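Local coordinates for protein yersinopine dehydrogenase (Yersinia pestis, PDB 6C4M) that catalyses the NADPH-dependent reductive condensation of pyruvate with an amino-acid-derived intermediate, the last step in making the metallophore yersinopine, at residues 69-74 against 86-91; 75-80 against 205-210; 145-150 against 464-469; 251-256 against 321-326; 409-414 against 457-462. All blocks are in the same frame, centred on the assembly; numbering follows the deposited sequence.

In the fold
Interactions 1 and 2 share strand 71-76 and lie in one mixed sheet, their centres about 17 Å apart; Leu-74 CD1 reaches Thr-206 OG1 at 3.5 Å. Both approach the cofactor, the side chain of Thr-206 standing about 7 Å from NADP and that of Leu-74 about 10 Å. Interactions 3 and 5 both use helix 459-471, with centres about 12 Å apart, and Ile-466 CD1 meets Thr-412 CG2 at 3.9 Å. Interaction 4 touches interaction 3 through a probable hydrogen bond of 2.7 Å from Gly-145 N to Glu-251 OE2. Its Ile-255 side chain lies about 7 Å from NADP and from that of His-260, the probable proton donor/acceptor.

Interaction 1 (69-74 against 86-91); sequences TPTLYL and ESSVTI
Leu-72 and Val-89 face each other as a hydrogen-bonded antiparallel pair: Leu-72 N donates to Val-89 O at 2.9 Å, and Val-89 N returns a bond to Leu-72 O. Their side chains project from the same face of the sheet, where Leu-72 CB touches Val-89 CG1 at 3.8 Å. Farther along the leucine, CD1 crosses the end of Ile-91 and meets its CD1 at 3.6 Å. Leu-72 CG lies opposite its own carbonyl carbon (chi1 -52°), which carries CG and CD1 toward Ile-91. This buried face also carries Leu-74 and is backed by helices 32-44 and 57-68, with Val-89 on Val-39 and Leu-72 on Leu-66. The two segments form the arms of a beta hairpin, strands 71-74 and 87-90 running at 157°. Its ladder continues through the reciprocal Leu-74 and Ser-87 backbone bonds, and at the other end Ile-91 N bonds to Pro-70 O at 2.8 Å, the acceptor belonging to the residue at the centre of an inverse gamma turn. The opposite face is looser and more exposed. There Thr-71 CG2 stands 3.8 Å from Ser-88 CB and also lies over one face of the Tyr-73 ring, offset toward its rim. The same ring brings CE1 only to 4.0 Å from Ser-88 CB, while Thr-71 OG1 and Thr-90 OG1 remain 4.1 Å apart.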
# COMPACT_ATOMS: atom_id res chain seq x y z
N THR A 69 34.85 -5.15 -35.02
CA THR A 69 34.69 -3.72 -34.79
C THR A 69 34.78 -3.52 -33.28
O THR A 69 33.78 -3.70 -32.57
CB THR A 69 33.35 -3.21 -35.32
OG1 THR A 69 32.29 -3.94 -34.70
CG2 THR A 69 33.27 -3.39 -36.83
N PRO A 70 35.97 -3.16 -32.75
CA PRO A 70 36.15 -3.08 -31.29
C PRO A 70 35.56 -1.82 -30.67
O PRO A 70 36.24 -1.03 -30.02
CB PRO A 70 37.68 -3.17 -31.14
CG PRO A 70 38.23 -2.62 -32.42
CD PRO A 70 37.23 -2.95 -33.49
N THR A 71 34.24 -1.65 -30.83
CA THR A 71 33.56 -0.44 -30.39
C THR A 71 32.28 -0.80 -29.64
O THR A 71 31.46 -1.58 -30.13
CB THR A 71 33.22 0.45 -31.58
OG1 THR A 71 34.43 0.78 -32.27
CG2 THR A 71 32.52 1.71 -31.11
N LEU A 72 32.12 -0.20 -28.46
CA LEU A 72 30.90 -0.30 -27.68
C LEU A 72 30.09 0.98 -27.84
O LEU A 72 30.65 2.06 -28.10
CB LEU A 72 31.22 -0.54 -26.21
CG LEU A 72 32.17 -1.70 -25.95
CD1 LEU A 72 32.53 -1.75 -24.47
CD2 LEU A 72 31.50 -2.98 -26.41
N TYR A 73 28.78 0.86 -27.67
CA TYR A 73 27.83 1.95 -27.89
C TYR A 73 26.95 2.13 -26.67
O TYR A 73 26.52 1.15 -26.05
CB TYR A 73 26.96 1.67 -29.13
CG TYR A 73 27.76 1.62 -30.41
CD1 TYR A 73 28.06 2.79 -31.10
CD2 TYR A 73 28.25 0.42 -30.91
CE1 TYR A 73 28.80 2.76 -32.27
CE2 TYR A 73 28.98 0.38 -32.09
CZ TYR A 73 29.25 1.56 -32.76
OH TYR A 73 29.99 1.54 -33.92
N LEU A 74 26.67 3.40 -26.34
CA LEU A 74 25.89 3.76 -25.17
C LEU A 74 24.94 4.90 -25.52
O LEU A 74 25.30 5.81 -26.28
CB LEU A 74 26.77 4.18 -23.99
CG LEU A 74 26.11 4.77 -22.73
CD1 LEU A 74 25.45 3.72 -21.85
CD2 LEU A 74 27.18 5.51 -21.94
N GLU A 86 24.52 9.99 -26.98
CA GLU A 86 25.03 8.88 -27.78
C GLU A 86 26.55 8.92 -27.80
O GLU A 86 27.14 9.93 -28.19
CB GLU A 86 24.46 8.92 -29.19
CG GLU A 86 22.95 8.75 -29.22
CD GLU A 86 22.38 8.72 -30.63
OE1 GLU A 86 21.14 8.62 -30.77
OE2 GLU A 86 23.17 8.80 -31.60
N SER A 87 27.17 7.83 -27.36
CA SER A 87 28.61 7.75 -27.26
C SER A 87 29.08 6.39 -27.75
O SER A 87 28.32 5.41 -27.78
CB SER A 87 29.10 7.94 -25.82
OG SER A 87 28.57 9.10 -25.24
N SER A 88 30.35 6.35 -28.11
CA SER A 88 31.03 5.14 -28.54
C SER A 88 32.41 5.13 -27.90
O SER A 88 33.01 6.18 -27.67
CB SER A 88 31.19 5.09 -30.05
OG SER A 88 32.03 6.14 -30.49
N VAL A 89 32.92 3.93 -27.62
CA VAL A 89 34.23 3.79 -26.98
C VAL A 89 34.95 2.58 -27.55
O VAL A 89 34.35 1.52 -27.76
CB VAL A 89 34.09 3.68 -25.45
CG1 VAL A 89 33.27 2.46 -25.06
CG2 VAL A 89 35.47 3.63 -24.81
N THR A 90 36.23 2.75 -27.80
CA THR A 90 37.03 1.71 -28.42
C THR A 90 37.62 0.80 -27.35
O THR A 90 38.03 1.26 -26.28
CB THR A 90 38.13 2.32 -29.28
OG1 THR A 90 37.53 2.75 -30.51
CG2 THR A 90 39.23 1.32 -29.57
N ILE A 91 37.64 -0.50 -27.62
CA ILE A 91 38.27 -1.48 -26.74
C ILE A 91 39.57 -1.92 -27.41
O ILE A 91 39.56 -2.37 -28.57
CB ILE A 91 37.34 -2.68 -26.46
CG1 ILE A 91 36.03 -2.23 -25.81
CG2 ILE A 91 38.06 -3.70 -25.59
CD1 ILE A 91 36.15 -1.67 -24.39

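Interaction 2 (75-80 against 205-210); sequences QGTGKA and YTKAFK
Thr-77 lies against Tyr-205 and Lys-207, its short side chain being divided between a ring edge, a backbone carbonyl and a lysine. CB is 3.5 Å from Thr-206 O and also sits in the plane of the Tyr-205 ring, at its edge. OG1 turns toward the tyrosine, 3.9 Å from Tyr-205 CD2, and makes a weak hydrogen bond to Gly-76 O. CG2 goes to the lysine, 3.7 Å from Lys-207 CG, the two side chains running alongside one another in a common direction. Just before this, Gln-75 and Tyr-205 form a parallel bridge, and Thr-206 N donates to Gln-75 O at 2.8 Å. Beyond Gly-78, whose phi of 50° favours glycine, the chain turns back so that Ala-80 CB packs 3.2 Å from Thr-206 O and 3.7 Å from Phe-209 CE2. The Phe-209 ring carries Thr-206 CG2 over one face, offset toward the rim, and stacks with His-237. Thr-206 OG1 is hydrogen-bonded to Gln-36 of helix 32-44 and to Thr-172, an NADP-binding residue. Backbone pairing places strand 203-217 between two others: the Gln-75/Tyr-205 bridge joins it to parallel strand 71-76, and a Tyr-205 backbone bond to Lys-173 joins it to antiparallel strand 170-173.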
# COMPACT_ATOMS: atom_id res chain seq x y z
N GLN A 75 23.75 4.86 -24.93
CA GLN A 75 22.79 5.94 -25.05
C GLN A 75 22.25 6.34 -23.69
O GLN A 75 21.98 5.48 -22.84
CB GLN A 75 21.62 5.56 -25.97
CG GLN A 75 22.04 5.31 -27.41
CD GLN A 75 20.87 5.33 -28.37
OE1 GLN A 75 20.97 5.88 -29.47
NE2 GLN A 75 19.75 4.74 -27.96
N GLY A 76 22.11 7.64 -23.48
CA GLY A 76 21.42 8.14 -22.32
C GLY A 76 19.94 8.30 -22.59
O GLY A 76 19.51 8.57 -23.71
N THR A 77 19.16 8.17 -21.53
CA THR A 77 17.73 7.96 -21.64
C THR A 77 17.05 8.59 -20.43
O THR A 77 17.62 8.64 -19.34
CB THR A 77 17.47 6.46 -21.76
OG1 THR A 77 17.29 6.13 -23.14
CG2 THR A 77 16.29 6.00 -20.96
N GLY A 78 15.83 9.09 -20.64
CA GLY A 78 15.13 9.80 -19.57
C GLY A 78 16.00 10.87 -18.95
O GLY A 78 16.63 11.68 -19.65
N LYS A 79 16.11 10.85 -17.62
CA LYS A 79 16.90 11.88 -16.95
C LYS A 79 18.39 11.74 -17.24
O LYS A 79 19.11 12.74 -17.33
CB LYS A 79 16.62 11.85 -15.45
CG LYS A 79 16.78 10.51 -14.79
CD LYS A 79 16.10 10.52 -13.42
CE LYS A 79 16.33 11.86 -12.70
NZ LYS A 79 15.71 11.94 -11.35
N ALA A 80 18.89 10.50 -17.38
CA ALA A 80 20.31 10.32 -17.67
C ALA A 80 20.75 11.08 -18.92
O ALA A 80 21.95 11.37 -19.07
CB ALA A 80 20.64 8.83 -17.80
N TYR A 205 22.13 1.13 -22.65
CA TYR A 205 21.50 2.42 -22.44
C TYR A 205 21.35 2.64 -20.95
O TYR A 205 21.10 1.70 -20.19
CB TYR A 205 20.14 2.52 -23.16
CG TYR A 205 19.01 1.82 -22.48
CD1 TYR A 205 18.92 0.44 -22.50
CD2 TYR A 205 18.02 2.54 -21.81
CE1 TYR A 205 17.86 -0.22 -21.87
CE2 TYR A 205 16.95 1.88 -21.18
CZ TYR A 205 16.88 0.51 -21.22
OH TYR A 205 15.85 -0.14 -20.59
N THR A 206 21.56 3.87 -20.53
CA THR A 206 21.50 4.23 -19.13
C THR A 206 20.31 5.15 -18.94
O THR A 206 20.23 6.20 -19.58
CB THR A 206 22.80 4.90 -18.69
OG1 THR A 206 23.87 3.94 -18.77
CG2 THR A 206 22.67 5.42 -17.26
N LYS A 207 19.41 4.73 -18.05
CA LYS A 207 18.16 5.41 -17.74
C LYS A 207 18.29 6.44 -16.63
O LYS A 207 17.48 7.37 -16.56
CB LYS A 207 17.10 4.39 -17.30
CG LYS A 207 16.65 3.42 -18.38
CD LYS A 207 16.21 2.04 -17.82
CE LYS A 207 15.21 2.15 -16.67
NZ LYS A 207 14.74 0.80 -16.22
N ALA A 208 19.29 6.30 -15.76
CA ALA A 208 19.37 7.13 -14.57
C ALA A 208 20.74 6.97 -13.93
O ALA A 208 21.38 5.92 -14.06
CB ALA A 208 18.25 6.75 -13.58
N PHE A 209 21.19 8.03 -13.25
CA PHE A 209 22.39 7.98 -12.43
C PHE A 209 22.02 8.10 -10.96
O PHE A 209 21.03 8.76 -10.61
CB PHE A 209 23.37 9.10 -12.84
CG PHE A 209 23.95 8.92 -14.22
CD1 PHE A 209 24.90 7.94 -14.46
CD2 PHE A 209 23.51 9.69 -15.28
CE1 PHE A 209 25.41 7.76 -15.73
CE2 PHE A 209 24.01 9.52 -16.54
CZ PHE A 209 24.97 8.56 -16.78
N LYS A 210 22.80 7.46 -10.10
CA LYS A 210 22.59 7.57 -8.66
C LYS A 210 22.97 8.98 -8.19
O LYS A 210 23.74 9.68 -8.84
CB LYS A 210 23.42 6.54 -7.90
CG LYS A 210 23.11 5.05 -8.21
CD LYS A 210 21.80 4.56 -7.68
CE LYS A 210 21.63 3.09 -8.07
NZ LYS A 210 20.21 2.59 -7.83

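Interaction 3 (145-150 against 464-469); sequences GLMVQN and AIIEQQ
Asn-150 reaches across to the far helix with its whole side chain. A chi1 of -175° extends it away from the backbone N and sends the amide over Ile-465, whose CG2 is 3.4 Å from both Asn-150 CB and OD1. ND2 makes two weak hydrogen bonds, to Gln-469 OE1 at 3.3 Å and to Gln-468 OE1 at 3.5 Å. The amide planes of Asn-150 and Gln-469 stand 76° apart as the two side chains run antiparallel past one another. Gln-469 bends at chi2, and its CG approaches Leu-146 O at 3.3 Å while also touching Leu-146 CD2. The helical segments 145-150 and 464-469 cross at 82°, with their axes 8.0 Å apart at the nearest point, so the contact is a nearly perpendicular helix-helix packing. On its apolar side Met-147 CB meets Ile-466 CG1 at 3.6 Å, and Leu-146 CD1 touches Ile-466 CG2, the two side chains crossing at about a right angle. Farther out, Tyr-118 of helix 117-121 packs against both Met-147 and Ile-465, and Ile-466 is backed by Thr-412 and Leu-416 of helix 401-419. At the start of helix segment 145-150, Gly-145 N is hydrogen-bonded to Glu-251.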
# COMPACT_ATOMS: atom_id res chain seq x y z
N GLY A 145 36.17 -5.91 0.45
CA GLY A 145 37.46 -5.26 0.43
C GLY A 145 38.47 -6.00 1.29
O GLY A 145 39.61 -6.18 0.89
N LEU A 146 38.07 -6.41 2.49
CA LEU A 146 38.95 -7.21 3.33
C LEU A 146 39.38 -8.48 2.60
O LEU A 146 40.54 -8.88 2.68
CB LEU A 146 38.23 -7.58 4.62
CG LEU A 146 38.10 -6.50 5.66
CD1 LEU A 146 37.05 -6.87 6.72
CD2 LEU A 146 39.45 -6.23 6.31
N MET A 147 38.45 -9.14 1.91
CA MET A 147 38.76 -10.36 1.19
C MET A 147 39.79 -10.10 0.10
O MET A 147 40.80 -10.81 -0.02
CB MET A 147 37.49 -10.94 0.59
CG MET A 147 37.52 -12.43 0.31
SD MET A 147 36.53 -12.83 -1.15
CE MET A 147 37.85 -12.21 -2.27
N VAL A 148 39.54 -9.09 -0.73
CA VAL A 148 40.47 -8.74 -1.79
C VAL A 148 41.84 -8.35 -1.23
O VAL A 148 42.88 -8.71 -1.80
CB VAL A 148 39.87 -7.62 -2.66
CG1 VAL A 148 40.88 -7.06 -3.66
CG2 VAL A 148 38.65 -8.20 -3.34
N GLN A 149 41.87 -7.58 -0.13
CA GLN A 149 43.16 -7.24 0.48
C GLN A 149 43.95 -8.50 0.78
O GLN A 149 45.18 -8.57 0.56
CB GLN A 149 42.99 -6.48 1.79
CG GLN A 149 42.66 -5.03 1.71
CD GLN A 149 42.63 -4.46 3.10
OE1 GLN A 149 41.57 -4.16 3.61
NE2 GLN A 149 43.79 -4.36 3.75
N ASN A 150 43.27 -9.46 1.40
CA ASN A 150 43.94 -10.68 1.83
C ASN A 150 44.57 -11.40 0.65
O ASN A 150 45.73 -11.83 0.72
CB ASN A 150 42.93 -11.59 2.55
CG ASN A 150 43.58 -12.80 3.14
OD1 ASN A 150 43.80 -13.79 2.45
ND2 ASN A 150 43.92 -12.72 4.41
N ALA A 464 36.30 -17.25 5.87
CA ALA A 464 37.58 -17.48 6.54
C ALA A 464 38.60 -16.43 6.13
O ALA A 464 39.34 -15.89 6.97
CB ALA A 464 38.09 -18.88 6.22
N ILE A 465 38.68 -16.12 4.84
CA ILE A 465 39.65 -15.14 4.38
C ILE A 465 39.34 -13.78 4.99
O ILE A 465 40.22 -13.09 5.52
CB ILE A 465 39.68 -15.10 2.84
CG1 ILE A 465 40.28 -16.39 2.30
CG2 ILE A 465 40.44 -13.91 2.35
CD1 ILE A 465 39.97 -16.60 0.83
N ILE A 466 38.08 -13.38 4.94
CA ILE A 466 37.69 -12.08 5.50
C ILE A 466 38.04 -12.03 6.99
O ILE A 466 38.59 -11.04 7.48
CB ILE A 466 36.20 -11.82 5.23
CG1 ILE A 466 35.96 -11.61 3.74
CG2 ILE A 466 35.69 -10.60 5.94
CD1 ILE A 466 34.48 -11.82 3.32
N GLU A 467 37.72 -13.10 7.73
CA GLU A 467 38.02 -13.13 9.16
C GLU A 467 39.52 -12.98 9.40
O GLU A 467 39.94 -12.26 10.31
CB GLU A 467 37.53 -14.44 9.79
CG GLU A 467 37.93 -14.54 11.28
CD GLU A 467 37.62 -15.88 11.90
OE1 GLU A 467 37.20 -16.80 11.17
OE2 GLU A 467 37.80 -16.01 13.13
N GLN A 468 40.33 -13.70 8.61
CA GLN A 468 41.79 -13.64 8.75
C GLN A 468 42.29 -12.23 8.52
O GLN A 468 43.08 -11.70 9.31
CB GLN A 468 42.45 -14.63 7.77
CG GLN A 468 43.95 -14.82 7.96
CD GLN A 468 44.66 -15.37 6.70
OE1 GLN A 468 44.03 -15.90 5.78
NE2 GLN A 468 45.98 -15.24 6.66
N GLN A 469 41.82 -11.58 7.45
CA GLN A 469 42.29 -10.23 7.17
C GLN A 469 41.90 -9.27 8.28
O GLN A 469 42.72 -8.45 8.71
CB GLN A 469 41.74 -9.76 5.83
CG GLN A 469 42.27 -8.39 5.42
CD GLN A 469 43.77 -8.41 5.22
OE1 GLN A 469 44.34 -9.44 4.82
NE2 GLN A 469 44.42 -7.29 5.52

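Interaction 4 (251-256 against 321-326); sequences ERFSIT and LLRFLN
Phe-253 and Phe-324 form the aromatic part of the contact. Their ring centroids are 5.5 Å apart and their planes meet at 49°, an oblique pairing. The closest carbons are the two CD1 atoms, 3.4 Å apart, with Phe-324 CD1 at the edge of the Phe-253 ring and near its plane. With CG trans to the backbone N (chi1 174°), the Phe-324 ring is directed away from its helix and into the bend of the other segment. There CZ comes to 3.0 Å from Phe-253 O, a close approach that is not a hydrogen bond.

Aliphatic packing follows on the other side of Phe-324. Ile-255 CA lies at the ring's edge, in plane, and Ile-255 CB is 3.7 Å from Phe-324 CE2. The isoleucine chain then extends past the ring, so that its CD1 meets Leu-325 CD2 at 3.9 Å, the two side chains crossing at about a right angle.

The charged group nearby makes a lesser contact. Arg-323 NH2 stands 3.9 Å from Phe-253 CE1, which is at the edge of the guanidinium; its plane is 72° from that of the ring. The same NH2 forms a salt bridge with Asp-328.

A type I beta turn from Glu-251 to Ser-254 carries Phe-253, with a weak bond from Ser-254 N to Glu-251 O. The contact joins this turn and helix 255-264, which carries His-260, the probable proton donor/acceptor, to helix 321-329, itself covered elsewhere by helix 339-344 at Leu-322 and Arg-323, and by helix 350-364 at Leu-322 and Leu-325.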
# COMPACT_ATOMS: atom_id res chain seq x y z
N GLU A 251 31.03 -0.19 2.32
CA GLU A 251 30.27 -1.34 1.83
C GLU A 251 28.94 -1.47 2.58
O GLU A 251 27.99 -2.07 2.06
CB GLU A 251 31.11 -2.62 1.99
CG GLU A 251 32.33 -2.70 1.07
CD GLU A 251 33.43 -3.67 1.53
OE1 GLU A 251 33.39 -4.21 2.65
OE2 GLU A 251 34.41 -3.88 0.74
N ARG A 252 28.90 -0.99 3.81
CA ARG A 252 27.68 -1.00 4.59
C ARG A 252 26.55 -0.27 3.89
O ARG A 252 25.40 -0.49 4.24
CB ARG A 252 27.95 -0.39 5.96
CG ARG A 252 28.29 1.09 5.92
CD ARG A 252 28.55 1.63 7.33
NE ARG A 252 29.05 3.01 7.26
CZ ARG A 252 28.70 4.00 8.07
NH1 ARG A 252 27.85 3.79 9.08
NH2 ARG A 252 29.21 5.21 7.89
N PHE A 253 26.84 0.57 2.89
CA PHE A 253 25.83 1.25 2.09
C PHE A 253 25.45 0.49 0.82
O PHE A 253 25.08 1.12 -0.19
CB PHE A 253 26.32 2.66 1.75
CG PHE A 253 26.41 3.55 2.95
CD1 PHE A 253 25.27 4.07 3.51
CD2 PHE A 253 27.63 3.87 3.52
CE1 PHE A 253 25.33 4.90 4.62
CE2 PHE A 253 27.70 4.69 4.63
CZ PHE A 253 26.55 5.21 5.18
N SER A 254 25.50 -0.85 0.82
CA SER A 254 25.01 -1.66 -0.31
C SER A 254 23.52 -1.98 -0.09
O SER A 254 23.17 -2.90 0.66
CB SER A 254 25.82 -2.95 -0.44
OG SER A 254 27.21 -2.67 -0.54
N ILE A 255 22.64 -1.30 -0.82
CA ILE A 255 21.20 -1.43 -0.58
C ILE A 255 20.74 -2.89 -0.71
O ILE A 255 19.91 -3.35 0.09
CB ILE A 255 20.42 -0.51 -1.53
CG1 ILE A 255 18.91 -0.57 -1.22
CG2 ILE A 255 20.71 -0.89 -2.98
CD1 ILE A 255 18.08 0.36 -2.04
N THR A 256 21.26 -3.63 -1.70
CA THR A 256 20.70 -4.95 -2.00
C THR A 256 20.95 -5.93 -0.88
O THR A 256 20.17 -6.87 -0.72
CB THR A 256 21.24 -5.53 -3.30
OG1 THR A 256 22.66 -5.71 -3.19
CG2 THR A 256 20.89 -4.62 -4.48
N LEU A 321 18.96 2.79 8.19
CA LEU A 321 18.40 2.15 7.00
C LEU A 321 17.38 3.04 6.31
O LEU A 321 17.42 3.23 5.09
CB LEU A 321 17.79 0.80 7.37
CG LEU A 321 17.06 0.11 6.22
CD1 LEU A 321 17.99 -0.19 5.05
CD2 LEU A 321 16.41 -1.17 6.74
N LEU A 322 16.44 3.60 7.07
CA LEU A 322 15.35 4.33 6.43
C LEU A 322 15.87 5.64 5.81
O LEU A 322 15.51 5.98 4.67
CB LEU A 322 14.22 4.57 7.45
CG LEU A 322 12.97 5.24 6.88
CD1 LEU A 322 12.36 4.47 5.70
CD2 LEU A 322 11.90 5.52 7.97
N ARG A 323 16.77 6.35 6.50
CA ARG A 323 17.40 7.53 5.90
C ARG A 323 18.15 7.17 4.62
O ARG A 323 18.05 7.88 3.61
CB ARG A 323 18.36 8.21 6.88
CG ARG A 323 19.01 9.56 6.37
CD ARG A 323 20.43 9.81 6.92
NE ARG A 323 21.25 8.69 6.51
CZ ARG A 323 21.69 8.49 5.27
NH1 ARG A 323 21.45 9.38 4.30
NH2 ARG A 323 22.38 7.39 5.01
N PHE A 324 18.90 6.07 4.65
CA PHE A 324 19.63 5.61 3.46
C PHE A 324 18.66 5.32 2.31
O PHE A 324 18.86 5.78 1.18
CB PHE A 324 20.45 4.36 3.81
CG PHE A 324 21.14 3.71 2.63
CD1 PHE A 324 22.19 4.34 1.98
CD2 PHE A 324 20.77 2.43 2.22
CE1 PHE A 324 22.84 3.73 0.90
CE2 PHE A 324 21.42 1.81 1.15
CZ PHE A 324 22.47 2.46 0.50
N LEU A 325 17.62 4.52 2.57
CA LEU A 325 16.66 4.21 1.52
C LEU A 325 16.03 5.46 0.95
O LEU A 325 15.88 5.60 -0.28
CB LEU A 325 15.56 3.30 2.05
CG LEU A 325 15.98 1.93 2.55
CD1 LEU A 325 14.78 1.21 3.22
CD2 LEU A 325 16.54 1.09 1.42
N ASN A 326 15.58 6.36 1.81
CA ASN A 326 14.84 7.51 1.33
C ASN A 326 15.79 8.55 0.74
O ASN A 326 15.60 8.99 -0.40
CB ASN A 326 14.02 8.13 2.46
CG ASN A 326 13.00 9.14 1.96
OD1 ASN A 326 11.89 8.79 1.56
ND2 ASN A 326 13.38 10.42 1.99

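Interaction 5 (409-414 against 457-462); sequences KLRTLL and DDCDRQ
The start of the C-terminal helix 459-471 packs against the middle of helix 401-419, chiefly through Cys-459 set beside Arg-411 and Thr-412. Cys-459 CB is 3.3 Å from Thr-412 OG1, and Cys-459 SG lies 3.5 Å from Thr-412 OG1. Along the arginine, Arg-411 CG meets Cys-459 CB at 3.9 Å, so the aliphatic part of this side chain covers the cysteine before its charged end turns off. That turn is at chi3 (-52°), and it brings Arg-411 NH1 to Asp-457 OD2 in a salt bridge of 3.1 Å. The guanidinium and carboxylate planes are 72° apart, which excludes a flat, two-pronged pairing. Asp-457 itself is fixed by an Asx turn leading into the helix: its OD1 accepts from Cys-459 N at 2.9 Å, on the anti side and 31° out of the carboxylate plane. One carboxylate oxygen therefore accepts from the first helical residue while the other faces the arginine, whose NH2 is hydrogen-bonded to Gln-435 of helix 425-445. One turn beyond Cys-459, Gln-462 CB touches Thr-412 CG2 at 4.0 Å, the two side chains crossing at about a right angle. A water links their polar ends, 2.6 Å from Thr-412 OG1 and donating a weak bond to Gln-462 OE1. Thr-412 OG1 is also hydrogen-bonded to His-408 O in its own helix, and Gln-462 packs on Tyr-118 of helix 117-121.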
# COMPACT_ATOMS: atom_id res chain seq x y z
N LYS A 409 26.01 -13.76 -0.87
CA LYS A 409 26.52 -12.64 -0.08
C LYS A 409 26.14 -12.77 1.39
O LYS A 409 26.95 -12.49 2.28
CB LYS A 409 26.01 -11.33 -0.64
CG LYS A 409 26.65 -10.92 -1.98
CD LYS A 409 25.87 -9.73 -2.55
CE LYS A 409 26.21 -9.44 -3.98
NZ LYS A 409 25.43 -8.26 -4.49
N LEU A 410 24.90 -13.21 1.65
CA LEU A 410 24.45 -13.29 3.03
C LEU A 410 25.03 -14.51 3.72
O LEU A 410 25.39 -14.43 4.90
CB LEU A 410 22.90 -13.30 3.06
CG LEU A 410 22.25 -13.45 4.42
CD1 LEU A 410 22.69 -12.30 5.29
CD2 LEU A 410 20.74 -13.45 4.25
N ARG A 411 25.17 -15.64 3.01
CA ARG A 411 25.79 -16.80 3.64
C ARG A 411 27.22 -16.50 4.07
O ARG A 411 27.64 -16.88 5.17
CB ARG A 411 25.78 -18.00 2.71
CG ARG A 411 26.50 -19.24 3.30
CD ARG A 411 26.28 -20.49 2.46
NE ARG A 411 24.84 -20.69 2.23
CZ ARG A 411 24.31 -21.77 1.68
NH1 ARG A 411 25.11 -22.77 1.33
NH2 ARG A 411 22.99 -21.85 1.51
N THR A 412 27.99 -15.83 3.21
CA THR A 412 29.36 -15.47 3.60
C THR A 412 29.35 -14.69 4.91
O THR A 412 30.11 -15.01 5.83
CB THR A 412 30.05 -14.68 2.48
OG1 THR A 412 30.23 -15.52 1.32
CG2 THR A 412 31.43 -14.18 2.94
N LEU A 413 28.46 -13.69 5.02
CA LEU A 413 28.41 -12.89 6.24
C LEU A 413 27.90 -13.67 7.44
O LEU A 413 28.37 -13.46 8.57
CB LEU A 413 27.56 -11.65 6.00
CG LEU A 413 28.13 -10.70 4.96
CD1 LEU A 413 27.14 -9.64 4.49
CD2 LEU A 413 29.31 -10.03 5.56
N LEU A 414 26.94 -14.58 7.23
CA LEU A 414 26.46 -15.41 8.33
C LEU A 414 27.56 -16.31 8.85
O LEU A 414 27.68 -16.51 10.06
CB LEU A 414 25.27 -16.26 7.88
CG LEU A 414 24.55 -17.04 8.99
CD1 LEU A 414 23.88 -16.08 9.96
CD2 LEU A 414 23.49 -17.94 8.40
N ASP A 457 29.02 -23.86 -3.01
CA ASP A 457 29.56 -22.53 -3.17
C ASP A 457 30.85 -22.46 -2.39
O ASP A 457 31.18 -23.37 -1.62
CB ASP A 457 28.56 -21.48 -2.67
CG ASP A 457 28.23 -21.66 -1.20
OD1 ASP A 457 29.14 -21.65 -0.35
OD2 ASP A 457 27.04 -21.82 -0.89
N ASP A 458 31.56 -21.35 -2.54
CA ASP A 458 32.80 -21.12 -1.79
C ASP A 458 32.65 -19.98 -0.80
O ASP A 458 33.58 -19.20 -0.58
CB ASP A 458 34.01 -20.89 -2.71
CG ASP A 458 33.71 -20.03 -3.92
OD1 ASP A 458 33.07 -18.96 -3.78
OD2 ASP A 458 34.17 -20.42 -5.03
N CYS A 459 31.47 -19.89 -0.16
CA CYS A 459 31.25 -18.89 0.88
C CYS A 459 32.07 -19.21 2.12
O CYS A 459 32.52 -18.29 2.82
CB CYS A 459 29.76 -18.82 1.27
SG CYS A 459 28.71 -18.36 -0.12
N ASP A 460 32.30 -20.49 2.41
CA ASP A 460 33.09 -20.85 3.59
C ASP A 460 34.52 -20.31 3.49
O ASP A 460 35.03 -19.68 4.42
CB ASP A 460 33.09 -22.39 3.79
CG ASP A 460 33.37 -23.18 2.49
OD1 ASP A 460 33.82 -22.60 1.48
OD2 ASP A 460 33.16 -24.42 2.50
N ARG A 461 35.17 -20.52 2.35
CA ARG A 461 36.54 -20.05 2.22
C ARG A 461 36.59 -18.52 2.31
O ARG A 461 37.50 -17.94 2.91
CB ARG A 461 37.14 -20.57 0.91
CG ARG A 461 38.58 -20.15 0.65
CD ARG A 461 39.59 -20.78 1.64
NE ARG A 461 40.89 -20.10 1.52
CZ ARG A 461 41.77 -19.96 2.50
NH1 ARG A 461 41.51 -20.45 3.71
NH2 ARG A 461 42.92 -19.32 2.27
N GLN A 462 35.59 -17.86 1.74
CA GLN A 462 35.57 -16.39 1.76
C GLN A 462 35.44 -15.86 3.18
O GLN A 462 36.17 -14.94 3.58
CB GLN A 462 34.44 -15.89 0.88
CG GLN A 462 34.70 -16.12 -0.58
CD GLN A 462 33.67 -15.48 -1.49
OE1 GLN A 462 33.47 -14.27 -1.48
NE2 GLN A 462 33.04 -16.31 -2.30
O HOH W 1 30.17 -14.63 -1.17